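Local coordinates for enterochelin esterase (Salmonella enterica subsp. enterica serovar Typhimurium, PDB 3MGA), which probably hydrolyses the ester bonds of the siderophore enterobactin in its iron-loaded form, so that the imported iron can be released inside the bacterium, at residues A[161-166]-A[217-222]; A[190-195]-A[235-240]; A[202-207]-A[274-279]; A[229-234]-A[395-400]; A[283-288]-A[304-309]. All coordinates share one frame; numbering follows the deposited sequence. Where two conformers were deposited one is given.

Interaction 1 of 5, residues A[161-166]-A[217-222]; sequences PGWDRP and MPVWPA
Trp163 lays its indole over the methyl group of Ala222, whose CB lies 3.7 Å from the centre of the five-membered ring and only 11° off the ring normal, a CH-pi contact. The six-membered end of the same indole runs on toward residues 217-219. There CZ3 comes within 3.4 Å of Pro218 O, CH2 meets the CG methylene of selenomethionine Met217 at 4.0 Å in the conformer given, and CZ2 touches CG2 of Val219. The carbonyl O of Met217 lies at the ring edge, near its plane. Although the first bond of the Trp163 side chain leads away from 217-222, CG stands anti to the carbonyl carbon (chi1 -58°) and the ring swings back across it. Next to the indole the backbones close up: Gly162 and Ala222 exchange a pair of CA-H...O contacts, with Ala222 CA 3.5 Å from Gly162 O and Gly162 CA equally close, 3.5 Å, to Ala222 O. At the margin the rings of Pro166 and Pro221 touch through their CB atoms at 3.9 Å. Trp163 NE1 gives a weak hydrogen bond to Arg389 O, and Pro161 O accepts a hydrogen bond from Thr393 OG1. The linker between strands 148-153 and 174-180 is thus laid against both the start of helix 220-228 and helix 385-399.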
# COMPACT_ATOMS: atom_id res chain seq x y z
N PRO A 161 -0.58 -13.92 3.30
CA PRO A 161 0.48 -14.92 3.30
C PRO A 161 1.82 -14.42 3.77
O PRO A 161 2.31 -13.40 3.29
CB PRO A 161 0.57 -15.34 1.81
CG PRO A 161 -0.68 -14.88 1.19
CD PRO A 161 -1.06 -13.65 1.93
N GLY A 162 2.41 -15.15 4.73
CA GLY A 162 3.72 -14.84 5.28
C GLY A 162 3.68 -13.92 6.48
O GLY A 162 4.46 -14.10 7.43
N TRP A 163 2.79 -12.93 6.44
CA TRP A 163 2.65 -11.96 7.51
C TRP A 163 1.99 -12.59 8.74
O TRP A 163 2.12 -12.06 9.85
CB TRP A 163 1.84 -10.74 7.03
CG TRP A 163 2.47 -10.07 5.85
CD1 TRP A 163 2.20 -10.31 4.53
CD2 TRP A 163 3.50 -9.09 5.88
NE1 TRP A 163 2.99 -9.52 3.74
CE2 TRP A 163 3.80 -8.76 4.54
CE3 TRP A 163 4.19 -8.44 6.91
CZ2 TRP A 163 4.76 -7.80 4.21
CZ3 TRP A 163 5.14 -7.49 6.58
CH2 TRP A 163 5.42 -7.18 5.23
N ASP A 164 1.29 -13.70 8.55
CA ASP A 164 0.62 -14.40 9.65
C ASP A 164 1.59 -15.26 10.45
O ASP A 164 1.48 -15.36 11.67
CB ASP A 164 -0.54 -15.27 9.13
CG ASP A 164 -0.08 -16.38 8.18
OD1 ASP A 164 1.00 -16.23 7.54
OD2 ASP A 164 -0.81 -17.39 8.05
N ARG A 165 2.54 -15.90 9.76
CA ARG A 165 3.56 -16.74 10.38
C ARG A 165 4.93 -16.18 10.04
O ARG A 165 5.67 -16.80 9.29
CB ARG A 165 3.50 -18.17 9.83
CG ARG A 165 2.25 -18.96 10.16
CD ARG A 165 2.24 -20.26 9.35
NE ARG A 165 3.44 -21.07 9.56
CZ ARG A 165 3.72 -22.19 8.90
NH1 ARG A 165 2.89 -22.66 7.97
NH2 ARG A 165 4.85 -22.85 9.17
N PRO A 166 5.27 -15.00 10.57
CA PRO A 166 6.58 -14.45 10.25
C PRO A 166 7.71 -15.35 10.75
O PRO A 166 7.65 -15.83 11.88
CB PRO A 166 6.58 -13.11 10.98
CG PRO A 166 5.55 -13.23 12.05
CD PRO A 166 4.50 -14.12 11.48
N MSE A 217 7.63 -1.38 7.18
CA MSE A 217 6.91 -2.63 7.23
C MSE A 217 7.79 -3.68 6.55
O MSE A 217 7.55 -4.06 5.41
CB MSE A 217 5.57 -2.39 6.53
CG MSE A 217 4.57 -3.49 6.56
SE MSE A 217 2.84 -2.72 6.07
CE MSE A 217 2.52 -1.70 7.67
N PRO A 218 8.84 -4.14 7.27
CA PRO A 218 9.82 -5.12 6.75
C PRO A 218 9.22 -6.37 6.14
O PRO A 218 8.51 -7.12 6.81
CB PRO A 218 10.69 -5.45 7.97
CG PRO A 218 10.54 -4.27 8.87
CD PRO A 218 9.11 -3.83 8.69
N VAL A 219 9.53 -6.59 4.87
CA VAL A 219 9.00 -7.71 4.11
C VAL A 219 9.78 -9.03 4.28
O VAL A 219 9.28 -10.09 3.91
CB VAL A 219 8.96 -7.33 2.61
CG1 VAL A 219 10.38 -7.28 2.04
CG2 VAL A 219 8.11 -8.28 1.81
N TRP A 220 10.97 -8.98 4.88
CA TRP A 220 11.82 -10.19 4.99
C TRP A 220 11.15 -11.38 5.70
O TRP A 220 11.09 -12.48 5.14
CB TRP A 220 13.14 -9.90 5.72
CG TRP A 220 13.69 -8.50 5.62
CD1 TRP A 220 13.90 -7.65 6.66
CD2 TRP A 220 14.08 -7.79 4.44
NE1 TRP A 220 14.42 -6.47 6.21
CE2 TRP A 220 14.54 -6.53 4.84
CE3 TRP A 220 14.10 -8.10 3.08
CZ2 TRP A 220 15.02 -5.58 3.94
CZ3 TRP A 220 14.57 -7.15 2.18
CH2 TRP A 220 15.02 -5.91 2.62
N PRO A 221 10.66 -11.18 6.95
CA PRO A 221 10.05 -12.30 7.65
C PRO A 221 8.95 -13.00 6.87
O PRO A 221 8.88 -14.24 6.87
CB PRO A 221 9.51 -11.67 8.93
CG PRO A 221 10.33 -10.44 9.13
CD PRO A 221 10.62 -9.94 7.75
N ALA A 222 8.10 -12.22 6.19
CA ALA A 222 6.99 -12.78 5.40
C ALA A 222 7.50 -13.56 4.20
O ALA A 222 6.95 -14.61 3.87
CB ALA A 222 6.06 -11.68 4.95

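Interaction 2 of 5, residues A[190-195]-A[235-240]; sequences WILTTG and AVYLLI
Trp190 and Leu239 stand on one face of the sheet with their side chains crossing at about a right angle, CB to CB 4.0 Å, while the indole turns the CE3 side of its rim toward Leu239 O. Leu192 and Tyr237 form the next pair on that face. The side chains of Tyr237 and Thr194 also cross at about a right angle, with CE2 of the phenol 3.7 Å from Thr194 CG2, which lies at the ring edge. On the other face Ile191 and Leu238 meet at a slant, CG1 to CD1 4.1 Å, and beyond them Thr193 lies beside Val236. Trp190-Leu239 and Leu192-Tyr237 are the hydrogen-bonded pairs of this antiparallel ladder; Ile191-Leu238 and Thr193-Val236 are the non-hydrogen-bonded ones. The straightest bond runs from Tyr237 N to Leu192 O, 2.7 Å with 177° at the hydrogen. A water bridges Thr194 OG1 and Tyr237 OH. The ladder is largely apolar on both faces, with helices 210-216 and 220-228 over one and helix 256-273 over the other. Past its last pair, Thr194 N still binds Ala235 O, but Ala235 N donates to Thr194 OG1 at 2.9 Å, the hydroxyl being set between the backbone N and the carbonyl carbon (chi1 63°). Where the backbone ladder stops, a threonine hydroxyl thus takes over the acceptor role of a carbonyl.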
# COMPACT_ATOMS: atom_id res chain seq x y z
N TRP A 190 18.29 -2.56 -1.21
CA TRP A 190 18.43 -3.68 -0.30
C TRP A 190 18.38 -5.00 -1.06
O TRP A 190 17.65 -5.13 -2.04
CB TRP A 190 17.33 -3.66 0.76
CG TRP A 190 17.42 -2.56 1.76
CD1 TRP A 190 17.95 -2.64 3.02
CD2 TRP A 190 16.92 -1.22 1.63
NE1 TRP A 190 17.82 -1.44 3.67
CE2 TRP A 190 17.20 -0.55 2.84
CE3 TRP A 190 16.27 -0.53 0.61
CZ2 TRP A 190 16.85 0.78 3.04
CZ3 TRP A 190 15.93 0.79 0.82
CH2 TRP A 190 16.22 1.43 2.02
N ILE A 191 19.14 -5.98 -0.61
CA ILE A 191 19.17 -7.27 -1.29
C ILE A 191 18.90 -8.40 -0.32
O ILE A 191 19.62 -8.56 0.66
CB ILE A 191 20.53 -7.54 -1.95
CG1 ILE A 191 20.87 -6.47 -2.97
CG2 ILE A 191 20.53 -8.90 -2.64
CD1 ILE A 191 22.24 -6.67 -3.64
N LEU A 192 17.87 -9.18 -0.59
CA LEU A 192 17.57 -10.35 0.22
C LEU A 192 17.54 -11.57 -0.68
O LEU A 192 16.96 -11.53 -1.75
CB LEU A 192 16.20 -10.23 0.90
CG LEU A 192 15.79 -11.48 1.71
CD1 LEU A 192 16.67 -11.60 2.94
CD2 LEU A 192 14.32 -11.42 2.11
N THR A 193 18.20 -12.65 -0.26
CA THR A 193 18.20 -13.90 -1.00
C THR A 193 17.53 -14.93 -0.10
O THR A 193 17.77 -14.94 1.10
CB THR A 193 19.62 -14.37 -1.34
OG1 THR A 193 20.33 -14.66 -0.13
CG2 THR A 193 20.38 -13.32 -2.13
N THR A 194 16.69 -15.79 -0.67
CA THR A 194 15.99 -16.80 0.13
C THR A 194 16.26 -18.24 -0.31
O THR A 194 15.48 -19.15 -0.00
CB THR A 194 14.46 -16.53 0.11
OG1 THR A 194 13.95 -16.65 -1.23
CG2 THR A 194 14.18 -15.15 0.65
N GLY A 195 17.36 -18.46 -1.02
CA GLY A 195 17.73 -19.80 -1.47
C GLY A 195 19.10 -19.80 -2.11
O GLY A 195 19.50 -18.81 -2.74
N ALA A 235 14.59 -16.97 -4.09
CA ALA A 235 14.73 -15.84 -5.01
C ALA A 235 15.72 -14.81 -4.54
O ALA A 235 16.37 -14.98 -3.52
CB ALA A 235 13.36 -15.17 -5.20
N VAL A 236 15.84 -13.75 -5.33
CA VAL A 236 16.70 -12.61 -5.06
C VAL A 236 15.79 -11.40 -5.07
O VAL A 236 15.23 -11.07 -6.10
CB VAL A 236 17.78 -12.44 -6.16
CG1 VAL A 236 18.55 -11.10 -5.98
CG2 VAL A 236 18.73 -13.63 -6.17
N TYR A 237 15.65 -10.75 -3.92
CA TYR A 237 14.79 -9.57 -3.79
C TYR A 237 15.57 -8.26 -3.75
O TYR A 237 16.48 -8.10 -2.95
CB TYR A 237 13.94 -9.69 -2.53
CG TYR A 237 13.00 -10.87 -2.54
CD1 TYR A 237 11.72 -10.77 -3.08
CD2 TYR A 237 13.39 -12.09 -2.02
CE1 TYR A 237 10.86 -11.85 -3.09
CE2 TYR A 237 12.53 -13.18 -2.03
CZ TYR A 237 11.27 -13.05 -2.57
OH TYR A 237 10.42 -14.13 -2.59
N LEU A 238 15.19 -7.32 -4.62
CA LEU A 238 15.84 -6.02 -4.71
C LEU A 238 14.88 -4.87 -4.34
O LEU A 238 13.96 -4.57 -5.09
CB LEU A 238 16.36 -5.82 -6.12
CG LEU A 238 17.13 -4.54 -6.41
CD1 LEU A 238 18.34 -4.44 -5.50
CD2 LEU A 238 17.53 -4.53 -7.87
N LEU A 239 15.10 -4.25 -3.19
CA LEU A 239 14.25 -3.13 -2.78
C LEU A 239 14.95 -1.84 -3.12
O LEU A 239 16.07 -1.61 -2.68
CB LEU A 239 13.92 -3.19 -1.29
CG LEU A 239 12.86 -4.21 -0.85
CD1 LEU A 239 13.17 -5.62 -1.32
CD2 LEU A 239 12.75 -4.15 0.67
N ILE A 240 14.28 -0.99 -3.91
CA ILE A 240 14.89 0.27 -4.32
C ILE A 240 14.28 1.47 -3.59
O ILE A 240 13.07 1.64 -3.56
CB ILE A 240 14.77 0.50 -5.84
CG1 ILE A 240 15.26 -0.73 -6.61
CG2 ILE A 240 15.57 1.73 -6.24
CD1 ILE A 240 15.14 -0.57 -8.11
O HOH W 1 11.52 -16.39 -1.86

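Interaction 3 of 5, residues A[202-207]-A[274-279]; sequences RPLAIL and TPFSDD
Ser277 N donates an almost straight hydrogen bond to Arg202 O, 2.9 Å with 174° at the hydrogen, pinning the loop of 274-279 to the start of strand 204-207. The Arg202 chain, extended from CG to NE, reaches back along the loop to Pro275, where NH1 donates to Pro275 O at 3.2 Å. This carbonyl lies near the plane of the guanidinium group and the donor near the plane of the carbonyl, while CB of Thr274 also borders the guanidinium edge, 3.7 Å from NH1. The other terminal nitrogen, NH2, bonds Gly195 O, so the guanidinium ties two loops together. Further in, Leu204 and Phe276 lie side by side and point the same way. Leu204 CD2 sits over one face of the phenyl ring, offset toward its rim, 4.0 Å from the centroid. A water completes the joint: it accepts from Leu204 N and donates to Ser277 O. Ser277 OG in turn accepts from Asp279 N, an ST turn that shapes the chain just beyond. The contact joins the loop leaving helix 256-273 to the beginning of strand 204-207, between strands 236-240 and 284-288, with Phe276 packed back on Val270 and Arg271 of that helix.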
# COMPACT_ATOMS: atom_id res chain seq x y z
N ARG A 202 17.34 -18.75 -9.85
CA ARG A 202 16.55 -17.91 -8.94
C ARG A 202 15.92 -16.74 -9.66
O ARG A 202 16.60 -16.01 -10.38
CB ARG A 202 17.44 -17.25 -7.92
CG ARG A 202 18.15 -18.09 -6.90
CD ARG A 202 19.21 -17.15 -6.37
NE ARG A 202 19.86 -17.53 -5.14
CZ ARG A 202 20.93 -16.90 -4.66
NH1 ARG A 202 21.48 -15.90 -5.35
NH2 ARG A 202 21.48 -17.30 -3.53
N PRO A 203 14.62 -16.53 -9.46
CA PRO A 203 14.00 -15.37 -10.07
C PRO A 203 14.36 -14.10 -9.30
O PRO A 203 14.56 -14.14 -8.07
CB PRO A 203 12.51 -15.65 -9.88
CG PRO A 203 12.44 -16.50 -8.68
CD PRO A 203 13.64 -17.37 -8.76
N LEU A 204 14.46 -12.99 -10.02
CA LEU A 204 14.72 -11.68 -9.46
C LEU A 204 13.37 -10.97 -9.35
O LEU A 204 12.54 -11.06 -10.27
CB LEU A 204 15.61 -10.84 -10.38
CG LEU A 204 15.73 -9.35 -10.00
CD1 LEU A 204 16.42 -9.19 -8.64
CD2 LEU A 204 16.49 -8.57 -11.07
N ALA A 205 13.17 -10.28 -8.23
CA ALA A 205 11.94 -9.54 -7.99
C ALA A 205 12.33 -8.14 -7.53
O ALA A 205 13.03 -7.99 -6.53
CB ALA A 205 11.09 -10.24 -6.93
N ILE A 206 11.89 -7.13 -8.27
CA ILE A 206 12.19 -5.76 -7.90
C ILE A 206 11.00 -5.10 -7.21
O ILE A 206 9.89 -5.06 -7.75
CB ILE A 206 12.58 -4.92 -9.11
CG1 ILE A 206 13.86 -5.47 -9.74
CG2 ILE A 206 12.79 -3.47 -8.70
CD1 ILE A 206 14.31 -4.68 -10.96
N LEU A 207 11.25 -4.58 -6.01
CA LEU A 207 10.21 -3.89 -5.26
C LEU A 207 10.51 -2.41 -5.13
O LEU A 207 11.53 -2.01 -4.55
CB LEU A 207 10.01 -4.52 -3.88
CG LEU A 207 9.22 -5.83 -3.79
CD1 LEU A 207 9.85 -6.96 -4.58
CD2 LEU A 207 9.08 -6.23 -2.34
N THR A 274 25.33 -11.55 -6.33
CA THR A 274 24.57 -12.82 -6.30
C THR A 274 23.89 -13.08 -7.64
O THR A 274 23.24 -12.18 -8.20
CB THR A 274 23.49 -12.85 -5.19
OG1 THR A 274 22.58 -11.76 -5.36
CG2 THR A 274 24.13 -12.80 -3.81
N PRO A 275 24.02 -14.30 -8.17
CA PRO A 275 23.41 -14.63 -9.46
C PRO A 275 21.88 -14.68 -9.46
O PRO A 275 21.27 -14.93 -8.43
CB PRO A 275 23.96 -16.03 -9.78
CG PRO A 275 25.06 -16.29 -8.80
CD PRO A 275 24.80 -15.43 -7.62
N PHE A 276 21.29 -14.42 -10.62
CA PHE A 276 19.83 -14.50 -10.82
C PHE A 276 19.52 -14.74 -12.30
O PHE A 276 20.33 -14.45 -13.18
CB PHE A 276 19.08 -13.28 -10.27
CG PHE A 276 19.49 -11.97 -10.89
CD1 PHE A 276 18.96 -11.57 -12.12
CD2 PHE A 276 20.38 -11.13 -10.24
CE1 PHE A 276 19.32 -10.37 -12.69
CE2 PHE A 276 20.75 -9.91 -10.80
CZ PHE A 276 20.22 -9.53 -12.03
N SER A 277 18.33 -15.28 -12.57
CA SER A 277 17.90 -15.62 -13.93
C SER A 277 17.70 -14.45 -14.89
O SER A 277 17.21 -13.37 -14.51
CB SER A 277 16.58 -16.41 -13.87
OG SER A 277 16.11 -16.71 -15.18
N ASP A 278 18.06 -14.70 -16.15
CA ASP A 278 17.91 -13.72 -17.23
C ASP A 278 16.59 -13.94 -17.97
O ASP A 278 16.29 -13.24 -18.93
CB ASP A 278 19.10 -13.77 -18.19
CG ASP A 278 20.35 -13.16 -17.59
OD1 ASP A 278 20.22 -12.30 -16.69
OD2 ASP A 278 21.47 -13.53 -18.03
N ASP A 279 15.81 -14.90 -17.49
CA ASP A 279 14.52 -15.22 -18.08
C ASP A 279 13.49 -14.17 -17.67
O ASP A 279 13.08 -14.12 -16.52
CB ASP A 279 14.06 -16.61 -17.61
CG ASP A 279 12.67 -16.98 -18.13
OD1 ASP A 279 12.13 -16.26 -19.00
OD2 ASP A 279 12.13 -18.00 -17.64
O HOH W 2 14.91 -13.32 -12.73

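Interaction 4 of 5, residues A[229-234]-A[395-400]; sequences QRLLPG and GLMLLW
Leu232 pushes its CD2 methyl against the end of helix 385-399 and the residue just beyond it, meeting CG of selenomethionine Met397 at 3.6 Å, CB of Leu396 at 3.9 Å and CE3 of Trp400 at 3.9 Å. The methyl lies at the edge of the indole, in its plane. Pro233 approaches the same ring from another direction, CD to Trp400 CE3 3.7 Å, with its CG above one face toward the rim. Trp400 NE1 is bonded to Arg282 O, which steadies the indole. Leu231 O lies 3.6 Å from Met397 CG. This is the close-packed part, and Leu223 and Tyr237 press on Leu232 from around it. Toward the surface the side chains fit more loosely: Leu231, partly exposed, reaches Met397 at 4.2 Å between its CB and the CE methyl, which the bend at chi3 (59°) turns toward it. Helix and loop meet here by apolar packing in an alpha/beta-hydrolase-type domain, where helix 385-399 lies over the sheet and against the turn that feeds strand 236-240.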
# COMPACT_ATOMS: atom_id res chain seq x y z
N GLN A 229 7.81 -22.57 3.55
CA GLN A 229 6.59 -23.37 3.32
C GLN A 229 6.52 -23.94 1.90
O GLN A 229 5.62 -24.71 1.59
CB GLN A 229 5.33 -22.55 3.58
CG GLN A 229 5.21 -21.98 4.99
CD GLN A 229 3.97 -21.12 5.17
OE1 GLN A 229 2.85 -21.56 4.87
NE2 GLN A 229 4.15 -19.90 5.67
N ARG A 230 7.48 -23.54 1.06
CA ARG A 230 7.59 -23.97 -0.33
C ARG A 230 6.51 -23.33 -1.20
O ARG A 230 6.15 -23.84 -2.25
CB ARG A 230 7.63 -25.51 -0.46
CG ARG A 230 8.69 -26.13 0.47
CD ARG A 230 8.90 -27.64 0.30
NE ARG A 230 9.69 -27.97 -0.89
CZ ARG A 230 9.20 -28.28 -2.10
NH1 ARG A 230 10.03 -28.57 -3.09
NH2 ARG A 230 7.88 -28.30 -2.32
N LEU A 231 6.01 -22.17 -0.74
CA LEU A 231 4.98 -21.43 -1.45
C LEU A 231 5.60 -20.32 -2.33
O LEU A 231 4.90 -19.64 -3.07
CB LEU A 231 3.94 -20.88 -0.47
CG LEU A 231 3.08 -21.96 0.21
CD1 LEU A 231 2.12 -21.34 1.21
CD2 LEU A 231 2.29 -22.80 -0.82
N LEU A 232 6.91 -20.13 -2.21
CA LEU A 232 7.67 -19.20 -3.05
C LEU A 232 9.00 -19.89 -3.32
O LEU A 232 9.48 -20.65 -2.49
CB LEU A 232 7.92 -17.84 -2.38
CG LEU A 232 6.82 -16.81 -2.16
CD1 LEU A 232 7.38 -15.63 -1.36
CD2 LEU A 232 6.20 -16.29 -3.47
N PRO A 233 9.59 -19.63 -4.48
CA PRO A 233 10.86 -20.24 -4.79
C PRO A 233 12.00 -19.44 -4.18
O PRO A 233 11.80 -18.27 -3.84
CB PRO A 233 10.93 -20.13 -6.31
CG PRO A 233 10.23 -18.82 -6.59
CD PRO A 233 9.14 -18.71 -5.55
N GLY A 234 13.17 -20.05 -4.01
CA GLY A 234 14.31 -19.31 -3.51
C GLY A 234 14.55 -18.22 -4.53
O GLY A 234 14.69 -18.50 -5.72
N GLY A 395 0.64 -11.70 -4.76
CA GLY A 395 0.97 -11.36 -6.13
C GLY A 395 2.18 -12.10 -6.64
O GLY A 395 2.22 -12.51 -7.78
N LEU A 396 3.19 -12.25 -5.78
CA LEU A 396 4.41 -12.98 -6.14
C LEU A 396 4.08 -14.46 -6.38
O LEU A 396 4.64 -15.10 -7.26
CB LEU A 396 5.46 -12.83 -5.05
CG LEU A 396 6.08 -11.43 -4.91
CD1 LEU A 396 6.72 -11.24 -3.54
CD2 LEU A 396 7.08 -11.15 -6.06
N MSE A 397 3.16 -14.99 -5.58
CA MSE A 397 2.72 -16.39 -5.72
C MSE A 397 2.00 -16.59 -7.05
O MSE A 397 2.17 -17.61 -7.72
CB MSE A 397 1.85 -16.82 -4.53
CG MSE A 397 2.61 -16.84 -3.21
SE MSE A 397 1.50 -17.10 -1.61
CE MSE A 397 0.71 -18.81 -2.06
N LEU A 398 1.19 -15.61 -7.45
CA LEU A 398 0.49 -15.68 -8.73
C LEU A 398 1.47 -15.55 -9.88
O LEU A 398 1.50 -16.38 -10.78
CB LEU A 398 -0.56 -14.58 -8.83
CG LEU A 398 -1.73 -14.77 -7.90
CD1 LEU A 398 -2.73 -13.61 -8.02
CD2 LEU A 398 -2.41 -16.13 -8.21
N LEU A 399 2.29 -14.50 -9.84
CA LEU A 399 3.27 -14.29 -10.89
C LEU A 399 4.26 -15.46 -11.04
O LEU A 399 4.70 -15.76 -12.14
CB LEU A 399 4.03 -12.98 -10.68
CG LEU A 399 3.16 -11.74 -10.84
CD1 LEU A 399 3.93 -10.48 -10.45
CD2 LEU A 399 2.62 -11.64 -12.26
N TRP A 400 4.59 -16.12 -9.93
CA TRP A 400 5.52 -17.26 -9.98
C TRP A 400 4.83 -18.60 -9.85
O TRP A 400 5.49 -19.61 -9.64
CB TRP A 400 6.60 -17.16 -8.90
CG TRP A 400 7.62 -16.12 -9.12
CD1 TRP A 400 8.22 -15.79 -10.30
CD2 TRP A 400 8.29 -15.37 -8.11
NE1 TRP A 400 9.17 -14.83 -10.10
CE2 TRP A 400 9.24 -14.56 -8.76
CE3 TRP A 400 8.17 -15.29 -6.72
CZ2 TRP A 400 10.06 -13.68 -8.07
CZ3 TRP A 400 8.98 -14.42 -6.04
CH2 TRP A 400 9.92 -13.63 -6.71

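Interaction 5 of 5, residues A[283-288]-A[304-309]; sequences TVVAGQ and TRFGCV
Thr283 and Cys308 open the parallel pairing of strands 284-288 and 308-312: Cys308 N donates to Thr283 O, and Val285 N to Cys308 O, each at 3.0 Å. Val284 CA adds a CA-H...O contact to Cys308 O. The one side-chain hydrogen bond runs from Arg305 NH2 to Thr283 OG1, 2.8 Å and close to the guanidinium plane, though bent to 140° at the hydrogen. CG of the arginine, anti to the backbone N (chi1 177°), lies over the centre of the Phe306 ring; bends at chi2 and chi3 then bring NH2 round to the threonine. Both ends have second partners: Thr283 OG1 is bonded to Asp279 O, and Arg305 NH2 to Ser277 O. In the apolar packing, Val284 CG2 meets Cys308 CB at 3.6 Å. On the side of Val285, the loop residue Phe306 meets its CG2 obliquely, 3.6 Å from the ring's CG, and also stands edge-to-face with Trp259. Helix 290-301 links the strands in a beta-alpha-beta crossover, and strand 284-288 leads into a probable nucleophile elbow at Gly287, Ser289 and Gly291. Polar side-chain bonds thus secure the entrance to both strands, while the buried pairing beyond them rests on backbone bonds and mostly apolar side chains.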
# COMPACT_ATOMS: atom_id res chain seq x y z
N THR A 283 10.88 -12.66 -13.95
CA THR A 283 11.47 -11.45 -13.44
C THR A 283 10.33 -10.51 -13.08
O THR A 283 9.56 -10.06 -13.94
CB THR A 283 12.41 -10.82 -14.47
OG1 THR A 283 13.44 -11.76 -14.81
CG2 THR A 283 13.04 -9.56 -13.92
N VAL A 284 10.23 -10.21 -11.79
CA VAL A 284 9.17 -9.37 -11.30
C VAL A 284 9.55 -7.94 -11.01
O VAL A 284 10.65 -7.63 -10.57
CB VAL A 284 8.57 -9.96 -10.00
CG1 VAL A 284 7.61 -8.94 -9.32
CG2 VAL A 284 7.87 -11.28 -10.29
N VAL A 285 8.60 -7.06 -11.28
CA VAL A 285 8.70 -5.67 -10.95
C VAL A 285 7.37 -5.44 -10.22
O VAL A 285 6.28 -5.67 -10.78
CB VAL A 285 8.90 -4.78 -12.16
CG1 VAL A 285 8.84 -3.33 -11.75
CG2 VAL A 285 10.26 -5.10 -12.82
N ALA A 286 7.46 -5.08 -8.95
CA ALA A 286 6.28 -4.88 -8.13
C ALA A 286 6.30 -3.49 -7.51
O ALA A 286 7.34 -3.03 -7.06
CB ALA A 286 6.23 -5.96 -7.03
N GLY A 287 5.15 -2.84 -7.48
CA GLY A 287 5.05 -1.50 -6.91
C GLY A 287 3.62 -1.09 -6.59
O GLY A 287 2.66 -1.71 -7.06
N GLN A 288 3.48 -0.03 -5.79
CA GLN A 288 2.18 0.47 -5.39
C GLN A 288 2.02 1.93 -5.75
O GLN A 288 2.97 2.71 -5.65
CB GLN A 288 1.99 0.31 -3.88
CG GLN A 288 2.35 -1.05 -3.33
CD GLN A 288 3.84 -1.26 -3.21
OE1 GLN A 288 4.57 -0.34 -2.84
NE2 GLN A 288 4.30 -2.47 -3.48
N THR A 304 11.38 -7.94 -22.47
CA THR A 304 12.48 -8.89 -22.64
C THR A 304 13.29 -9.01 -21.35
O THR A 304 14.10 -9.93 -21.20
CB THR A 304 13.42 -8.45 -23.80
OG1 THR A 304 14.48 -9.40 -23.95
CG2 THR A 304 14.01 -7.07 -23.53
N ARG A 305 13.09 -8.06 -20.43
CA ARG A 305 13.78 -8.06 -19.14
C ARG A 305 12.80 -8.18 -17.97
O ARG A 305 13.10 -8.85 -16.98
CB ARG A 305 14.61 -6.78 -19.02
CG ARG A 305 15.34 -6.56 -17.69
CD ARG A 305 16.40 -7.62 -17.34
NE ARG A 305 15.83 -8.86 -16.81
CZ ARG A 305 16.55 -9.88 -16.33
NH1 ARG A 305 17.88 -9.82 -16.31
NH2 ARG A 305 15.94 -10.96 -15.87
N PHE A 306 11.63 -7.55 -18.09
CA PHE A 306 10.63 -7.60 -17.02
C PHE A 306 9.33 -8.19 -17.55
O PHE A 306 8.49 -7.49 -18.11
CB PHE A 306 10.38 -6.19 -16.45
CG PHE A 306 11.64 -5.44 -16.11
CD1 PHE A 306 12.44 -5.82 -15.05
CD2 PHE A 306 12.02 -4.33 -16.85
CE1 PHE A 306 13.59 -5.13 -14.73
CE2 PHE A 306 13.18 -3.62 -16.54
CZ PHE A 306 13.96 -4.03 -15.47
N GLY A 307 9.16 -9.50 -17.37
CA GLY A 307 7.99 -10.20 -17.87
C GLY A 307 6.83 -10.30 -16.90
O GLY A 307 5.71 -10.63 -17.31
N CYS A 308 7.08 -10.03 -15.62
CA CYS A 308 6.04 -10.11 -14.60
C CYS A 308 5.82 -8.76 -13.93
O CYS A 308 6.75 -8.15 -13.42
CB CYS A 308 6.43 -11.17 -13.56
SG CYS A 308 6.81 -12.81 -14.26
N VAL A 309 4.58 -8.29 -13.95
CA VAL A 309 4.22 -7.03 -13.34
C VAL A 309 3.25 -7.25 -12.19
O VAL A 309 2.34 -8.09 -12.26
CB VAL A 309 3.57 -6.08 -14.37
CG1 VAL A 309 3.00 -4.85 -13.67
CG2 VAL A 309 4.57 -5.67 -15.44

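From the N-terminal side, the linker at 161-166 reaches forward to 217-222, so interaction 1 closes the first loop. Interaction 2 opens inside it and closes beyond it, at 235-240; the two cross and touch where Trp220 packs on Leu192 and Leu239. Interaction 3 crosses both interactions 1 and 2, and through interactions 2 and 3 strands 185-193, 236-240 and 204-207 are joined to the loop after helix 256-273. Interaction 4 opens at 229-234, crosses both interactions 2 and 3, and closes the longest loop at 395-400. Nested within it, interaction 5 carries the same sheet on from strand 284-288 to strand 308-312, with Leu399 and Trp400 packed against Val284.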